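Local structure of latency-associated nuclear antigen (Murid herpesvirus 4, 4BLG) at residues V41-T46 against S112-T117. The protein is a gammaherpesvirus nuclear protein that probably binds DNA through its C-terminal domain, the part described here. Numbering follows the deposited sequence.
Sequences VMFSST and SSVEGT. With PO4 (phosphate ion), chain C.
Met42 and Thr117 pair through both backbone N-H groups, as do Ser44 and Glu115; in the second pair Glu115 N reaches Ser44 O at 2.9 Å with a nearly straight N-H...O angle of 171°. Phe43 and Gly116 form the non-hydrogen-bonded pair between them, and Phe43 CA lies 3.1 Å from Glu115 O in a CA-H...O contact. Phe43 CD1 comes 4.0 Å from Gly116 CA, which lies obliquely to the ring, while Val41 CG1 sits 3.6 Å above one ring face, offset toward the rim. Followed outward, Ser45 CB lies 3.5 Å from Ser113 O, and Ser45 OG, anti to the backbone N (chi1 161°), hydrogen-bonds to Ser113 OG at 2.7 Å and also to His47 N. Ser113 N donates to O4 of a phosphate ion (2.7 Å), probably from the crystallisation liquor, which His47, Thr50 and His111 also hold. On the Ser44 face, one water links Met42 O, Ser44 OG and Thr117 OG1, and Pro126 of the second subunit packs on Met42 and Ser44. The axes of 41-45 and 115-117 run antiparallel at 155°; they belong to neighbouring strands 39-45 and 115-122 of the LANA DNA-binding domain's four-stranded sheet, helices 48-57 and 93-110 packing on the Phe43 face.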
loop_
_atom_site.group_PDB
_atom_site.type_symbol
_atom_site.label_atom_id
_atom_site.label_comp_id
_atom_site.label_asym_id
_atom_site.label_seq_id
_atom_site.Cartn_x
_atom_site.Cartn_y
_atom_site.Cartn_z
ATOM N N VAL A 41 -1.908 8.095 -2.103
ATOM C CA VAL A 41 -2.422 7.735 -3.403
ATOM C C VAL A 41 -1.666 6.504 -3.859
ATOM O O VAL A 41 -0.432 6.476 -3.854
ATOM C CB VAL A 41 -2.251 8.861 -4.437
ATOM C CG1 VAL A 41 -2.914 8.467 -5.753
ATOM C CG2 VAL A 41 -2.844 10.165 -3.913
ATOM N N MET A 42 -2.405 5.466 -4.214
ATOM C CA MET A 42 -1.812 4.332 -4.894
ATOM C C MET A 42 -1.770 4.631 -6.382
ATOM O O MET A 42 -2.812 4.809 -7.016
ATOM C CB MET A 42 -2.625 3.060 -4.645
ATOM C CG MET A 42 -2.026 1.827 -5.325
ATOM S SD MET A 42 -2.966 0.322 -5.022
ATOM C CE MET A 42 -2.423 -0.063 -3.354
ATOM N N PHE A 43 -0.560 4.696 -6.930
ATOM C CA PHE A 43 -0.392 4.821 -8.367
ATOM C C PHE A 43 -0.022 3.448 -8.895
ATOM O O PHE A 43 0.905 2.834 -8.395
ATOM C CB PHE A 43 0.707 5.829 -8.722
ATOM C CG PHE A 43 0.372 7.241 -8.362
ATOM C CD1 PHE A 43 -0.532 7.974 -9.126
ATOM C CD2 PHE A 43 0.979 7.850 -7.273
ATOM C CE1 PHE A 43 -0.843 9.285 -8.792
ATOM C CE2 PHE A 43 0.677 9.152 -6.935
ATOM C CZ PHE A 43 -0.238 9.875 -7.693
ATOM N N SER A 44 -0.743 2.980 -9.909
ATOM C CA SER A 44 -0.552 1.642 -10.427
ATOM C C SER A 44 -0.478 1.627 -11.948
ATOM O O SER A 44 -0.931 2.551 -12.623
ATOM C CB SER A 44 -1.690 0.742 -9.954
ATOM O OG SER A 44 -2.940 1.246 -10.379
ATOM N N SER A 45 0.092 0.554 -12.480
ATOM C CA SER A 45 0.333 0.448 -13.905
ATOM C C SER A 45 0.992 -0.888 -14.209
ATOM O O SER A 45 1.685 -1.435 -13.369
ATOM C CB SER A 45 1.250 1.585 -14.347
ATOM O OG SER A 45 1.846 1.293 -15.589
ATOM N N THR A 46 0.783 -1.402 -15.413
ATOM C CA THR A 46 1.412 -2.657 -15.828
ATOM C C THR A 46 2.836 -2.423 -16.320
ATOM O O THR A 46 3.552 -3.373 -16.668
ATOM C CB THR A 46 0.626 -3.343 -16.960
ATOM O OG1 THR A 46 0.559 -2.475 -18.095
ATOM C CG2 THR A 46 -0.786 -3.705 -16.510
ATOM N N SER A 112 -0.161 7.352 -20.089
ATOM C CA SER A 112 -1.563 6.957 -20.066
ATOM C C SER A 112 -1.808 5.621 -19.356
ATOM O O SER A 112 -2.948 5.288 -19.036
ATOM C CB SER A 112 -2.086 6.877 -21.494
ATOM O OG SER A 112 -1.250 6.040 -22.272
ATOM N N SER A 113 -0.748 4.854 -19.120
ATOM C CA SER A 113 -0.886 3.575 -18.410
ATOM C C SER A 113 -1.124 3.746 -16.908
ATOM O O SER A 113 -1.482 2.791 -16.218
ATOM C CB SER A 113 0.373 2.729 -18.587
ATOM O OG SER A 113 1.321 3.030 -17.572
ATOM N N VAL A 114 -0.899 4.948 -16.390
ATOM C CA VAL A 114 -0.888 5.139 -14.943
ATOM C C VAL A 114 -2.276 5.462 -14.394
ATOM O O VAL A 114 -2.992 6.295 -14.943
ATOM C CB VAL A 114 0.101 6.252 -14.537
ATOM C CG1 VAL A 114 -0.034 6.585 -13.065
ATOM C CG2 VAL A 114 1.526 5.829 -14.844
ATOM N N GLU A 115 -2.646 4.780 -13.310
ATOM C CA GLU A 115 -3.885 5.055 -12.597
ATOM C C GLU A 115 -3.572 5.505 -11.177
ATOM O O GLU A 115 -2.515 5.190 -10.635
ATOM C CB GLU A 115 -4.783 3.815 -12.553
ATOM C CG GLU A 115 -5.387 3.423 -13.895
ATOM C CD GLU A 115 -6.323 2.223 -13.794
ATOM O OE1 GLU A 115 -6.501 1.679 -12.681
ATOM O OE2 GLU A 115 -6.884 1.823 -14.835
ATOM N N GLY A 116 -4.505 6.242 -10.582
ATOM C CA GLY A 116 -4.348 6.752 -9.233
ATOM C C GLY A 116 -5.593 6.451 -8.418
ATOM O O GLY A 116 -6.709 6.576 -8.920
ATOM N N THR A 117 -5.389 6.037 -7.170
ATOM C CA THR A 117 -6.470 5.631 -6.282
ATOM C C THR A 117 -6.267 6.257 -4.913
ATOM O O THR A 117 -5.232 6.063 -4.291
ATOM C CB THR A 117 -6.489 4.099 -6.110
ATOM O OG1 THR A 117 -6.532 3.467 -7.396
ATOM C CG2 THR A 117 -7.699 3.660 -5.282
HETATM P P PO4 C . 3.200 4.682 -20.014
HETATM O O1 PO4 C . 2.875 3.954 -21.288
HETATM O O2 PO4 C . 3.902 3.724 -19.093
HETATM O O3 PO4 C . 4.110 5.840 -20.320
HETATM O O4 PO4 C . 1.934 5.150 -19.331
HETATM O O HOH W 1 -4.110 3.078 -8.662
HETATM O O HOH W 2 -4.090 0.358 -12.410
HETATM O O HOH W 3 -1.626 0.071 -16.825
#